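Local coordinates for intracellular protein transport protein USO1 (Saccharomyces cerevisiae S288c, PDB 6LSU) that is required for protein transport from the endoplasmic reticulum to the Golgi complex, acting as a homodimeric tether whose globular head is described here, at residues Arg103-Gln113 and Tyr165-Ala175; Phe500-Ala508 and Ala559-Thr569. One frame throughout, in Å; residues are numbered along the deposited sequence.

Contact 1: residues Arg103-Gln113 and Tyr165-Ala175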
loop_
_atom_site.group_PDB
_atom_site.type_symbol
_atom_site.label_atom_id
_atom_site.label_comp_id
_atom_site.label_asym_id
_atom_site.label_seq_id
_atom_site.Cartn_x
_atom_site.Cartn_y
_atom_site.Cartn_z
ATOM N N ARG A 103 4.329 -29.854 -11.375
ATOM C CA ARG A 103 3.978 -29.515 -9.961
ATOM C C ARG A 103 4.470 -28.110 -9.616
ATOM O O ARG A 103 3.725 -27.408 -8.968
ATOM C CB ARG A 103 4.493 -30.616 -9.037
ATOM C CG ARG A 103 3.686 -31.892 -9.224
ATOM C CD ARG A 103 4.325 -33.085 -8.587
ATOM N NE ARG A 103 5.356 -33.591 -9.441
ATOM C CZ ARG A 103 6.129 -34.610 -9.121
ATOM N NH1 ARG A 103 5.902 -35.220 -7.958
ATOM N NH2 ARG A 103 7.119 -34.982 -9.943
ATOM N N GLY A 104 5.658 -27.696 -10.058
ATOM C CA GLY A 104 6.159 -26.321 -9.899
ATOM C C GLY A 104 5.203 -25.282 -10.443
ATOM O O GLY A 104 4.823 -24.352 -9.707
ATOM N N TRP A 105 4.745 -25.453 -11.674
ATOM C CA TRP A 105 3.670 -24.634 -12.280
ATOM C C TRP A 105 2.416 -24.618 -11.374
ATOM O O TRP A 105 1.800 -23.548 -11.164
ATOM C CB TRP A 105 3.368 -25.165 -13.686
ATOM C CG TRP A 105 2.322 -24.336 -14.364
ATOM C CD1 TRP A 105 2.505 -23.197 -15.085
ATOM C CD2 TRP A 105 0.915 -24.554 -14.280
ATOM N NE1 TRP A 105 1.299 -22.695 -15.468
ATOM C CE2 TRP A 105 0.306 -23.496 -14.981
ATOM C CE3 TRP A 105 0.115 -25.543 -13.688
ATOM C CZ2 TRP A 105 -1.067 -23.395 -15.104
ATOM C CZ3 TRP A 105 -1.250 -25.422 -13.792
ATOM C CH2 TRP A 105 -1.822 -24.369 -14.500
ATOM N N ILE A 106 2.016 -25.762 -10.815
ATOM C CA ILE A 106 0.739 -25.840 -10.041
ATOM C C ILE A 106 0.870 -24.968 -8.804
ATOM O O ILE A 106 -0.054 -24.129 -8.569
ATOM C CB ILE A 106 0.354 -27.269 -9.684
ATOM C CG1 ILE A 106 -0.050 -28.066 -10.920
ATOM C CG2 ILE A 106 -0.751 -27.290 -8.647
ATOM C CD1 ILE A 106 -0.185 -29.561 -10.655
ATOM N N SER A 107 1.981 -25.117 -8.074
ATOM C CA SER A 107 2.241 -24.312 -6.841
ATOM C C SER A 107 2.246 -22.835 -7.193
ATOM O O SER A 107 1.414 -22.092 -6.594
ATOM C CB SER A 107 3.483 -24.725 -6.175
ATOM O OG SER A 107 3.290 -26.041 -5.670
ATOM N N GLN A 108 3.044 -22.455 -8.200
ATOM C CA GLN A 108 3.181 -21.044 -8.669
ATOM C C GLN A 108 1.802 -20.469 -8.994
ATOM O O GLN A 108 1.512 -19.313 -8.563
ATOM C CB GLN A 108 4.099 -20.958 -9.890
ATOM C CG GLN A 108 4.143 -19.570 -10.525
ATOM C CD GLN A 108 4.743 -19.675 -11.912
ATOM O OE1 GLN A 108 5.972 -19.620 -12.098
ATOM N NE2 GLN A 108 3.877 -19.923 -12.893
ATOM N N GLN A 109 0.926 -21.218 -9.659
ATOM C CA GLN A 109 -0.462 -20.706 -9.928
ATOM C C GLN A 109 -1.191 -20.473 -8.597
ATOM O O GLN A 109 -1.873 -19.435 -8.479
ATOM C CB GLN A 109 -1.303 -21.656 -10.767
ATOM C CG GLN A 109 -0.725 -21.906 -12.135
ATOM C CD GLN A 109 -0.321 -20.602 -12.769
ATOM O OE1 GLN A 109 0.877 -20.378 -12.957
ATOM N NE2 GLN A 109 -1.298 -19.711 -13.027
ATOM N N SER A 110 -1.081 -21.370 -7.609
ATOM C CA SER A 110 -1.803 -21.157 -6.325
ATOM C C SER A 110 -1.240 -19.930 -5.623
ATOM O O SER A 110 -2.041 -19.203 -5.087
ATOM C CB SER A 110 -1.792 -22.367 -5.437
ATOM O OG SER A 110 -2.424 -23.465 -6.099
ATOM N N ARG A 111 0.067 -19.642 -5.768
ATOM C CA ARG A 111 0.636 -18.372 -5.232
ATOM C C ARG A 111 0.182 -17.153 -6.059
ATOM O O ARG A 111 -0.467 -16.266 -5.462
ATOM C CB ARG A 111 2.148 -18.411 -5.172
ATOM C CG ARG A 111 2.669 -19.517 -4.277
ATOM C CD ARG A 111 4.171 -19.578 -4.194
ATOM N NE ARG A 111 4.442 -20.335 -2.989
ATOM C CZ ARG A 111 5.035 -21.505 -2.967
ATOM N NH1 ARG A 111 5.481 -22.037 -4.089
ATOM N NH2 ARG A 111 5.216 -22.131 -1.823
ATOM N N LEU A 112 0.552 -17.061 -7.349
ATOM C CA LEU A 112 0.410 -15.778 -8.110
ATOM C C LEU A 112 -1.070 -15.393 -8.190
ATOM O O LEU A 112 -1.380 -14.212 -7.952
ATOM C CB LEU A 112 1.020 -15.897 -9.503
ATOM C CG LEU A 112 2.518 -16.112 -9.523
ATOM C CD1 LEU A 112 3.062 -16.089 -10.942
ATOM C CD2 LEU A 112 3.234 -15.080 -8.665
ATOM N N GLN A 113 -1.948 -16.359 -8.434
ATOM C CA GLN A 113 -3.415 -16.126 -8.595
ATOM C C GLN A 113 -4.038 -15.633 -7.282
ATOM O O GLN A 113 -5.171 -15.095 -7.334
ATOM C CB GLN A 113 -4.173 -17.383 -9.073
ATOM C CG GLN A 113 -3.810 -17.830 -10.487
ATOM C CD GLN A 113 -4.728 -18.901 -11.017
ATOM O OE1 GLN A 113 -5.844 -19.124 -10.532
ATOM N NE2 GLN A 113 -4.253 -19.599 -12.031
ATOM N N TYR A 165 -0.655 -35.932 -4.112
ATOM C CA TYR A 165 -1.113 -35.884 -5.518
ATOM C C TYR A 165 -2.549 -35.338 -5.574
ATOM O O TYR A 165 -2.911 -34.575 -6.499
ATOM C CB TYR A 165 -1.082 -37.263 -6.143
ATOM C CG TYR A 165 0.259 -37.763 -6.594
ATOM C CD1 TYR A 165 1.185 -36.937 -7.189
ATOM C CD2 TYR A 165 0.549 -39.112 -6.523
ATOM C CE1 TYR A 165 2.416 -37.425 -7.635
ATOM C CE2 TYR A 165 1.742 -39.627 -6.993
ATOM C CZ TYR A 165 2.696 -38.777 -7.531
ATOM O OH TYR A 165 3.875 -39.288 -7.999
ATOM N N THR A 166 -3.337 -35.630 -4.559
ATOM C CA THR A 166 -4.761 -35.187 -4.493
ATOM C C THR A 166 -4.831 -33.662 -4.319
ATOM O O THR A 166 -5.575 -33.000 -5.063
ATOM C CB THR A 166 -5.466 -35.993 -3.410
ATOM O OG1 THR A 166 -5.349 -37.358 -3.799
ATOM C CG2 THR A 166 -6.910 -35.606 -3.242
ATOM N N ILE A 167 -4.076 -33.134 -3.360
ATOM C CA ILE A 167 -3.917 -31.675 -3.096
ATOM C C ILE A 167 -3.505 -31.007 -4.405
ATOM O O ILE A 167 -4.143 -30.053 -4.826
ATOM C CB ILE A 167 -2.867 -31.401 -2.001
ATOM C CG1 ILE A 167 -3.327 -31.914 -0.640
ATOM C CG2 ILE A 167 -2.588 -29.916 -1.932
ATOM C CD1 ILE A 167 -2.308 -31.735 0.466
ATOM N N GLN A 168 -2.453 -31.525 -5.038
ATOM C CA GLN A 168 -1.892 -30.941 -6.276
ATOM C C GLN A 168 -2.956 -30.945 -7.370
ATOM O O GLN A 168 -3.065 -29.883 -8.059
ATOM C CB GLN A 168 -0.627 -31.686 -6.692
ATOM C CG GLN A 168 0.508 -31.413 -5.736
ATOM C CD GLN A 168 1.757 -32.239 -5.992
ATOM O OE1 GLN A 168 1.719 -33.423 -6.303
ATOM N NE2 GLN A 168 2.897 -31.598 -5.808
ATOM N N LEU A 169 -3.724 -32.039 -7.517
ATOM C CA LEU A 169 -4.723 -32.161 -8.612
ATOM C C LEU A 169 -5.815 -31.114 -8.394
ATOM O O LEU A 169 -6.162 -30.409 -9.353
ATOM C CB LEU A 169 -5.297 -33.581 -8.685
ATOM C CG LEU A 169 -6.215 -33.852 -9.879
ATOM C CD1 LEU A 169 -5.527 -33.521 -11.197
ATOM C CD2 LEU A 169 -6.685 -35.297 -9.862
ATOM N N LEU A 170 -6.275 -30.977 -7.158
ATOM C CA LEU A 170 -7.254 -29.932 -6.754
ATOM C C LEU A 170 -6.731 -28.517 -6.986
ATOM O O LEU A 170 -7.562 -27.640 -7.343
ATOM C CB LEU A 170 -7.587 -30.138 -5.277
ATOM C CG LEU A 170 -8.541 -31.309 -5.067
ATOM C CD1 LEU A 170 -8.843 -31.487 -3.588
ATOM C CD2 LEU A 170 -9.832 -31.096 -5.877
ATOM N N GLU A 171 -5.441 -28.279 -6.736
ATOM C CA GLU A 171 -4.826 -26.967 -7.046
ATOM C C GLU A 171 -4.924 -26.749 -8.562
ATOM O O GLU A 171 -5.165 -25.648 -8.972
ATOM C CB GLU A 171 -3.352 -26.890 -6.612
ATOM C CG GLU A 171 -3.088 -26.648 -5.149
ATOM C CD GLU A 171 -1.573 -26.703 -4.900
ATOM O OE1 GLU A 171 -0.904 -25.629 -4.925
ATOM O OE2 GLU A 171 -1.021 -27.821 -4.773
ATOM N N ALA A 172 -4.655 -27.764 -9.364
ATOM C CA ALA A 172 -4.697 -27.665 -10.842
ATOM C C ALA A 172 -6.101 -27.273 -11.310
ATOM O O ALA A 172 -6.240 -26.341 -12.133
ATOM C CB ALA A 172 -4.248 -28.956 -11.437
ATOM N N VAL A 173 -7.141 -27.895 -10.751
ATOM C CA VAL A 173 -8.525 -27.572 -11.194
ATOM C C VAL A 173 -8.922 -26.204 -10.612
ATOM O O VAL A 173 -9.665 -25.496 -11.290
ATOM C CB VAL A 173 -9.520 -28.706 -10.886
ATOM C CG1 VAL A 173 -8.907 -30.062 -11.229
ATOM C CG2 VAL A 173 -10.035 -28.675 -9.475
ATOM N N MET A 174 -8.428 -25.808 -9.428
ATOM C CA MET A 174 -8.770 -24.478 -8.834
ATOM C C MET A 174 -8.126 -23.339 -9.649
ATOM O O MET A 174 -8.716 -22.265 -9.733
ATOM C CB MET A 174 -8.323 -24.315 -7.383
ATOM C CG MET A 174 -9.193 -24.989 -6.362
ATOM S SD MET A 174 -10.928 -24.445 -6.242
ATOM C CE MET A 174 -10.806 -22.672 -6.234
ATOM N N ALA A 175 -6.996 -23.589 -10.273
ATOM C CA ALA A 175 -6.302 -22.675 -11.204
ATOM C C ALA A 175 -6.969 -22.608 -12.589
ATOM O O ALA A 175 -6.552 -21.723 -13.368
ATOM C CB ALA A 175 -4.871 -23.144 -11.364
HETATM O O HOH W 1 3.843 -34.533 -5.837
HETATM O O HOH W 2 -4.999 -23.499 -7.345
#

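Contact 2: residues Phe500-Ala508 and Ala559-Thr569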
loop_
_atom_site.group_PDB
_atom_site.type_symbol
_atom_site.label_atom_id
_atom_site.label_comp_id
_atom_site.label_asym_id
_atom_site.label_seq_id
_atom_site.Cartn_x
_atom_site.Cartn_y
_atom_site.Cartn_z
ATOM N N PHE A 500 7.373 26.465 11.243
ATOM C CA PHE A 500 7.435 27.945 11.169
ATOM C C PHE A 500 8.849 28.367 10.772
ATOM O O PHE A 500 9.025 29.268 9.943
ATOM C CB PHE A 500 6.989 28.545 12.484
ATOM C CG PHE A 500 5.500 28.513 12.660
ATOM C CD1 PHE A 500 4.683 29.278 11.850
ATOM C CD2 PHE A 500 4.918 27.741 13.644
ATOM C CE1 PHE A 500 3.308 29.268 12.034
ATOM C CE2 PHE A 500 3.545 27.699 13.782
ATOM C CZ PHE A 500 2.741 28.479 13.000
ATOM N N GLU A 501 9.837 27.664 11.312
ATOM C CA GLU A 501 11.231 27.847 10.899
ATOM C C GLU A 501 11.284 27.780 9.372
ATOM O O GLU A 501 11.879 28.663 8.800
ATOM C CB GLU A 501 12.123 26.805 11.563
ATOM C CG GLU A 501 13.474 27.360 11.973
ATOM C CD GLU A 501 14.219 26.509 12.992
ATOM O OE1 GLU A 501 15.031 27.087 13.758
ATOM O OE2 GLU A 501 13.986 25.277 13.027
ATOM N N VAL A 502 10.673 26.777 8.732
ATOM C CA VAL A 502 10.765 26.620 7.256
ATOM C C VAL A 502 9.888 27.690 6.593
ATOM O O VAL A 502 10.346 28.446 5.718
ATOM C CB VAL A 502 10.361 25.206 6.820
ATOM C CG1 VAL A 502 10.158 25.116 5.313
ATOM C CG2 VAL A 502 11.381 24.186 7.300
ATOM N N LEU A 503 8.655 27.792 7.027
ATOM C CA LEU A 503 7.660 28.651 6.329
ATOM C C LEU A 503 8.066 30.145 6.353
ATOM O O LEU A 503 7.657 30.868 5.410
ATOM C CB LEU A 503 6.315 28.484 7.011
ATOM C CG LEU A 503 5.195 29.273 6.367
ATOM C CD1 LEU A 503 4.810 28.615 5.085
ATOM C CD2 LEU A 503 3.976 29.407 7.255
ATOM N N LEU A 504 8.779 30.626 7.376
ATOM C CA LEU A 504 8.936 32.083 7.638
ATOM C C LEU A 504 10.418 32.491 7.620
ATOM O O LEU A 504 10.728 33.629 7.977
ATOM C CB LEU A 504 8.279 32.458 8.988
ATOM C CG LEU A 504 6.767 32.215 9.110
ATOM C CD1 LEU A 504 6.290 32.335 10.551
ATOM C CD2 LEU A 504 5.973 33.189 8.247
ATOM N N ASN A 505 11.316 31.587 7.288
ATOM C CA ASN A 505 12.766 31.878 7.192
ATOM C C ASN A 505 13.199 31.629 5.764
ATOM O O ASN A 505 12.443 30.975 5.003
ATOM C CB ASN A 505 13.665 31.096 8.141
ATOM C CG ASN A 505 13.507 31.542 9.580
ATOM O OD1 ASN A 505 12.577 32.290 9.893
ATOM N ND2 ASN A 505 14.375 31.054 10.468
ATOM N N TYR A 506 14.335 32.236 5.422
ATOM C CA TYR A 506 14.927 32.186 4.081
ATOM C C TYR A 506 15.991 31.101 4.154
ATOM O O TYR A 506 16.777 31.093 5.126
ATOM C CB TYR A 506 15.447 33.560 3.656
ATOM C CG TYR A 506 16.166 33.510 2.337
ATOM C CD1 TYR A 506 15.460 33.327 1.149
ATOM C CD2 TYR A 506 17.553 33.529 2.283
ATOM C CE1 TYR A 506 16.128 33.213 -0.057
ATOM C CE2 TYR A 506 18.232 33.414 1.080
ATOM C CZ TYR A 506 17.518 33.262 -0.093
ATOM O OH TYR A 506 18.181 33.169 -1.282
ATOM N N ASP A 507 15.976 30.178 3.198
ATOM C CA ASP A 507 17.045 29.150 3.095
ATOM C C ASP A 507 17.625 29.308 1.694
ATOM O O ASP A 507 16.885 29.082 0.722
ATOM C CB ASP A 507 16.527 27.741 3.434
ATOM C CG ASP A 507 17.597 26.667 3.542
ATOM O OD1 ASP A 507 18.708 26.965 4.019
ATOM O OD2 ASP A 507 17.328 25.536 3.110
ATOM N N ALA A 508 18.861 29.781 1.597
ATOM C CA ALA A 508 19.503 30.130 0.312
ATOM C C ALA A 508 19.601 28.858 -0.519
ATOM O O ALA A 508 19.454 28.948 -1.758
ATOM C CB ALA A 508 20.870 30.708 0.570
ATOM N N ALA A 559 3.267 37.113 9.648
ATOM C CA ALA A 559 3.477 35.892 8.832
ATOM C C ALA A 559 3.229 36.199 7.344
ATOM O O ALA A 559 4.118 35.909 6.492
ATOM C CB ALA A 559 2.577 34.777 9.327
ATOM N N ILE A 560 2.057 36.752 7.016
ATOM C CA ILE A 560 1.637 36.915 5.605
ATOM C C ILE A 560 2.571 37.882 4.859
ATOM O O ILE A 560 2.715 37.730 3.642
ATOM C CB ILE A 560 0.193 37.410 5.522
ATOM C CG1 ILE A 560 -0.767 36.292 5.937
ATOM C CG2 ILE A 560 -0.089 37.930 4.106
ATOM C CD1 ILE A 560 -2.227 36.546 5.604
ATOM N N GLN A 561 3.125 38.886 5.517
ATOM C CA GLN A 561 4.034 39.857 4.850
ATOM C C GLN A 561 5.425 39.215 4.713
ATOM O O GLN A 561 6.002 39.261 3.633
ATOM C CB GLN A 561 4.056 41.195 5.600
ATOM C CG GLN A 561 3.916 42.396 4.668
ATOM C CD GLN A 561 2.602 42.383 3.922
ATOM O OE1 GLN A 561 2.546 42.191 2.709
ATOM N NE2 GLN A 561 1.521 42.576 4.661
ATOM N N THR A 562 5.901 38.542 5.741
ATOM C CA THR A 562 7.137 37.698 5.688
ATOM C C THR A 562 7.089 36.658 4.545
ATOM O O THR A 562 8.104 36.443 3.857
ATOM C CB THR A 562 7.357 36.937 6.992
ATOM O OG1 THR A 562 7.254 37.775 8.143
ATOM C CG2 THR A 562 8.731 36.306 7.018
ATOM N N ILE A 563 5.978 35.977 4.357
ATOM C CA ILE A 563 5.814 34.959 3.268
ATOM C C ILE A 563 5.841 35.713 1.924
ATOM O O ILE A 563 6.427 35.152 0.944
ATOM C CB ILE A 563 4.504 34.149 3.469
ATOM C CG1 ILE A 563 4.630 33.200 4.664
ATOM C CG2 ILE A 563 4.085 33.377 2.225
ATOM C CD1 ILE A 563 3.307 32.749 5.237
ATOM N N SER A 564 5.225 36.914 1.866
ATOM C CA SER A 564 5.155 37.767 0.639
ATOM C C SER A 564 6.567 38.114 0.157
ATOM O O SER A 564 6.865 37.852 -0.999
ATOM C CB SER A 564 4.334 38.992 0.861
ATOM O OG SER A 564 2.951 38.667 1.013
ATOM N N GLU A 565 7.409 38.622 1.052
ATOM C CA GLU A 565 8.849 38.874 0.809
ATOM C C GLU A 565 9.506 37.581 0.323
ATOM O O GLU A 565 10.160 37.622 -0.742
ATOM C CB GLU A 565 9.538 39.403 2.074
ATOM C CG GLU A 565 10.165 40.783 1.909
ATOM C CD GLU A 565 9.817 41.755 3.027
ATOM O OE1 GLU A 565 8.605 42.076 3.166
ATOM O OE2 GLU A 565 10.744 42.155 3.779
ATOM N N LEU A 566 9.308 36.458 1.031
ATOM C CA LEU A 566 9.884 35.137 0.641
ATOM C C LEU A 566 9.411 34.764 -0.768
ATOM O O LEU A 566 10.259 34.379 -1.591
ATOM C CB LEU A 566 9.495 34.081 1.682
ATOM C CG LEU A 566 10.293 34.173 2.975
ATOM C CD1 LEU A 566 9.620 33.402 4.109
ATOM C CD2 LEU A 566 11.740 33.739 2.749
ATOM N N LEU A 567 8.117 34.907 -1.043
ATOM C CA LEU A 567 7.512 34.625 -2.371
ATOM C C LEU A 567 8.282 35.398 -3.446
ATOM O O LEU A 567 8.967 34.725 -4.270
ATOM C CB LEU A 567 6.033 35.015 -2.355
ATOM C CG LEU A 567 5.204 34.505 -3.517
ATOM C CD1 LEU A 567 3.810 35.098 -3.501
ATOM C CD2 LEU A 567 5.887 34.812 -4.823
ATOM N N THR A 568 8.189 36.737 -3.424
ATOM C CA THR A 568 8.724 37.639 -4.485
ATOM C C THR A 568 10.191 37.292 -4.686
ATOM O O THR A 568 10.520 36.972 -5.826
ATOM C CB THR A 568 8.572 39.123 -4.139
ATOM O OG1 THR A 568 9.133 39.425 -2.855
ATOM C CG2 THR A 568 7.127 39.551 -4.145
ATOM N N THR A 569 10.984 37.196 -3.604
ATOM C CA THR A 569 12.374 36.670 -3.664
ATOM C C THR A 569 12.474 35.313 -4.385
ATOM O O THR A 569 13.608 34.931 -4.725
ATOM C CB THR A 569 12.969 36.467 -2.273
ATOM O OG1 THR A 569 12.877 37.637 -1.454
ATOM C CG2 THR A 569 14.412 36.038 -2.303
#

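Contact 1: residues Arg103-Gln113 and Tyr165-Ala175
In the armadillo-repeat array of the globular head, helix 103-112 packs against helix 160-174 of ARM 2; I106 meets E171 and A172, and the axes of segments 103-112 and 165-174 come within 9.2 Å and cross at 57°. I106 is a branched residue suited to this buried place: its CG2, anti to the backbone N, lies 3.3 Å from E171 CB, while CD1 lies against A172 CB, 4.2 Å away, where a small side chain lets the helices come close. Further along, A175 CB abuts Q109 CB at 3.9 Å. S110 OG donates a hydrogen bond of 2.9 Å to E171 OE1, meeting the carboxylate on its anti side, 18° out of plane. A water bridges the same S110 OG to E171 O. At the other end R103 crosses the Q168 amide obliquely with its CG and CD, R103 CD 3.5 Å from Q168 NE2, with guanidinium and amide planes 74° apart. A second water sits in the guanidinium plane at its edge, bound to R103 NH1. R103 also forms a salt bridge with D99. E171 OE2 lies near E209 OE1, which bonds S107 OG; this nearness may raise the pKa of one carboxylate, and the S110 hydroxyl would help to stabilise E171 if it is charged.

Contact 2: residues Phe500-Ala508 and Ala559-Thr569
The ring of Y506 has the L566 methyl CD2 at its edge, near the ring plane, while T569 CG2 approaches obliquely, 4.0 Å from Y506 CE1. Y506 CG stands anti to the backbone N (chi1 175°), which places CE1 beside T569 CG2, the two side chains crossing at about a right angle; an aromatic residue suits this exposed margin because its carbons can cover L566. L566, pointing at the other segment, spreads its two methyls over the backbone of L503 to Y506: CD1 is 3.5 Å from L503 O, and CD2 is 3.6 Å from N505 O. The forked leucine fits here because each methyl meets a different carbonyl. Deeper in, L504 CD2 reaches across to A559 CA at 3.7 Å and to I563 CG1 at 3.8 Å; the small A559 leaves room for it. I563 CD1 meets L503 CD2 at 4.0 Å. An alanine in place of I563 would remove CG1 and CD1, and would probably open a gap beside L503 and L504. T562 turns CG2 to L504 O, 3.5 Å away, and its hydroxyl to K558 O and T547. Around this join of ARM 8 to ARM 9, helix 514-528 touches L503, helix 577-590 covers L503 and I563, and strand 557-558, paired with 546-547, runs directly into helix 559-568.

How the contacts relate
Contact 1 and contact 2 lie in series along the chain and on opposite sides of its centre, their own centres about 62 Å apart, and no helix is common to both. Both join helical segments inclined at 57°, yet their chemistry differs. Contact 1 is partly buried and mixes a small apolar centre with a bridging water and a serine-carboxylate bond that satisfies buried polar atoms, with the more exposed residues at the ends. Contact 2 is mostly buried and rests on leucine, isoleucine and alanine methyls, with exposed residues at one end. The first involves ARM 2; the second joins ARM 8 to ARM 9 within the same globular head.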